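Local coordinates for SufC protein (Thermus thermophilus, PDB 2D2E) that probably binds and hydrolyses ATP as the cytoplasmic ABC-type ATPase of the Suf system, which is associated with iron-sulfur cluster assembly, at residues Ser172-Asp177 and Tyr202-Asn207. Sequence-based numbering, arbitrary orientation.
Sequences SGLDID and YQRILN
Leu174 lies over a face of the Tyr202 ring, joining the D-loop of this ABC ATPase (the SGLD sequence, Ser172-Asp175), which leads into helix 176-189, to the residues just past the H-loop histidine, after strand 195-199. The site is near the nucleotide pocket: the Tyr202 side chain is about 9 Å from that of ADP-binding Lys42.

The CH-pi assignment rests on Leu174 CG, 4.0 Å from the Tyr202 ring centroid and only 11° off its normal; Leu174 CD2 adds an apolar contact with Tyr202 CG at 3.7 Å. Leu174 CG is anti to the carbonyl carbon (chi1 -65°), a setting that brings the end of the side chain nearer the ring. Gly173 C approaches Tyr202 CD1 obliquely at 4.0 Å. A serine in place of Tyr202 would probably leave Leu174 CG without its aromatic face and open a gap beside Gly173.

Arg204 has two deposited conformers, so its side-chain contacts, above all those of the guanidinium, hold for the one described. There, methyls pack against stem and guanidinium: Leu174 CD2 is 3.7 Å from Arg204 CB and over one guanidinium face, while Ile176 CD1, near the guanidinium edge, meets Arg204 CG at 3.6 Å.

No hydrogen bond links the segments; Ile176 CD1 lies 3.7 Å from Arg204 NH1.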
loop_
_atom_site.group_PDB
_atom_site.type_symbol
_atom_site.label_atom_id
_atom_site.label_comp_id
_atom_site.label_asym_id
_atom_site.label_seq_id
_atom_site.Cartn_x
_atom_site.Cartn_y
_atom_site.Cartn_z
ATOM N N SER A 172 -5.534 0.863 11.016
ATOM C CA SER A 172 -5.581 -0.352 11.838
ATOM C C SER A 172 -5.114 -0.102 13.274
ATOM O O SER A 172 -5.387 -0.904 14.168
ATOM C CB SER A 172 -4.721 -1.468 11.232
ATOM O OG SER A 172 -5.345 -1.980 10.065
ATOM N N GLY A 173 -4.406 1.007 13.489
ATOM C CA GLY A 173 -3.903 1.305 14.821
ATOM C C GLY A 173 -3.091 0.153 15.389
ATOM O O GLY A 173 -2.180 -0.362 14.727
ATOM N N LEU A 174 -3.419 -0.241 16.621
ATOM C CA LEU A 174 -2.733 -1.359 17.266
ATOM C C LEU A 174 -3.554 -2.648 17.246
ATOM O O LEU A 174 -3.405 -3.502 18.136
ATOM C CB LEU A 174 -2.357 -0.993 18.712
ATOM C CG LEU A 174 -1.323 0.136 18.800
ATOM C CD1 LEU A 174 -1.022 0.462 20.279
ATOM C CD2 LEU A 174 -0.038 -0.304 18.069
ATOM N N ASP A 175 -4.425 -2.792 16.244
ATOM C CA ASP A 175 -5.253 -4.011 16.091
ATOM C C ASP A 175 -4.277 -5.064 15.549
ATOM O O ASP A 175 -4.059 -5.163 14.337
ATOM C CB ASP A 175 -6.386 -3.733 15.095
ATOM C CG ASP A 175 -7.243 -4.954 14.794
ATOM O OD1 ASP A 175 -6.851 -6.089 15.126
ATOM O OD2 ASP A 175 -8.321 -4.759 14.194
ATOM N N ILE A 176 -3.692 -5.857 16.450
ATOM C CA ILE A 176 -2.685 -6.833 16.051
ATOM C C ILE A 176 -3.136 -7.821 14.964
ATOM O O ILE A 176 -2.371 -8.138 14.048
ATOM C CB ILE A 176 -2.128 -7.603 17.290
ATOM C CG1 ILE A 176 -1.579 -6.612 18.332
ATOM C CG2 ILE A 176 -1.039 -8.589 16.852
ATOM C CD1 ILE A 176 -0.554 -5.578 17.802
ATOM N N ASP A 177 -4.370 -8.309 15.053
ATOM C CA ASP A 177 -4.831 -9.238 14.032
ATOM C C ASP A 177 -4.772 -8.609 12.649
ATOM O O ASP A 177 -4.313 -9.243 11.701
ATOM C CB ASP A 177 -6.258 -9.711 14.304
ATOM C CG ASP A 177 -6.853 -10.450 13.114
ATOM O OD1 ASP A 177 -7.640 -9.840 12.362
ATOM O OD2 ASP A 177 -6.517 -11.636 12.921
ATOM N N TYR A 202 2.139 4.058 14.077
ATOM C CA TYR A 202 2.786 3.218 15.095
ATOM C C TYR A 202 3.835 2.314 14.480
ATOM O O TYR A 202 3.697 1.851 13.354
ATOM C CB TYR A 202 1.768 2.298 15.780
ATOM C CG TYR A 202 0.766 3.038 16.612
ATOM C CD1 TYR A 202 -0.574 3.113 16.218
ATOM C CD2 TYR A 202 1.147 3.672 17.788
ATOM C CE1 TYR A 202 -1.511 3.797 16.980
ATOM C CE2 TYR A 202 0.207 4.374 18.562
ATOM C CZ TYR A 202 -1.114 4.426 18.149
ATOM O OH TYR A 202 -2.047 5.092 18.912
ATOM N N GLN A 203 4.874 2.029 15.248
ATOM C CA GLN A 203 5.931 1.139 14.796
ATOM C C GLN A 203 5.509 -0.345 14.805
ATOM O O GLN A 203 6.110 -1.155 14.111
ATOM C CB GLN A 203 7.145 1.281 15.737
ATOM C CG GLN A 203 8.352 0.390 15.393
ATOM C CD GLN A 203 8.344 -1.002 16.044
ATOM O OE1 GLN A 203 7.533 -1.307 16.912
ATOM N NE2 GLN A 203 9.261 -1.836 15.609
ATOM N N ARG A 204 4.476 -0.677 15.583
ATOM C CA ARG A 204 4.039 -2.072 15.751
ATOM C C ARG A 204 4.116 -3.007 14.552
ATOM O O ARG A 204 4.727 -4.071 14.635
ATOM C CB ARG A 204 2.616 -2.132 16.324
ATOM C CG ARG A 204 2.228 -3.523 16.861
ATOM C CD ARG A 204 3.178 -3.972 17.983
ATOM N NE ARG A 204 3.340 -2.919 18.987
ATOM C CZ ARG A 204 2.451 -2.630 19.934
ATOM N NH1 ARG A 204 1.326 -3.328 20.031
ATOM N NH2 ARG A 204 2.673 -1.617 20.760
ATOM N N ILE A 205 3.500 -2.628 13.440
ATOM C CA ILE A 205 3.511 -3.515 12.273
ATOM C C ILE A 205 4.902 -3.880 11.766
ATOM O O ILE A 205 5.088 -4.934 11.123
ATOM C CB ILE A 205 2.636 -2.916 11.129
ATOM C CG1 ILE A 205 2.349 -3.991 10.062
ATOM C CG2 ILE A 205 3.333 -1.700 10.502
ATOM C CD1 ILE A 205 1.333 -3.530 9.002
ATOM N N LEU A 206 5.879 -3.027 12.061
ATOM C CA LEU A 206 7.230 -3.250 11.577
ATOM C C LEU A 206 7.967 -4.359 12.306
ATOM O O LEU A 206 9.094 -4.720 11.938
ATOM C CB LEU A 206 8.006 -1.925 11.587
ATOM C CG LEU A 206 7.283 -0.856 10.763
ATOM C CD1 LEU A 206 8.066 0.460 10.813
ATOM C CD2 LEU A 206 7.124 -1.309 9.315
ATOM N N ASN A 207 7.327 -4.898 13.336
ATOM C CA ASN A 207 7.894 -6.042 14.045
ATOM C C ASN A 207 7.472 -7.289 13.254
ATOM O O ASN A 207 8.086 -8.361 13.392
ATOM C CB ASN A 207 7.349 -6.114 15.464
ATOM C CG ASN A 207 7.864 -4.987 16.330
ATOM O OD1 ASN A 207 9.073 -4.775 16.428
ATOM N ND2 ASN A 207 6.957 -4.254 16.949
#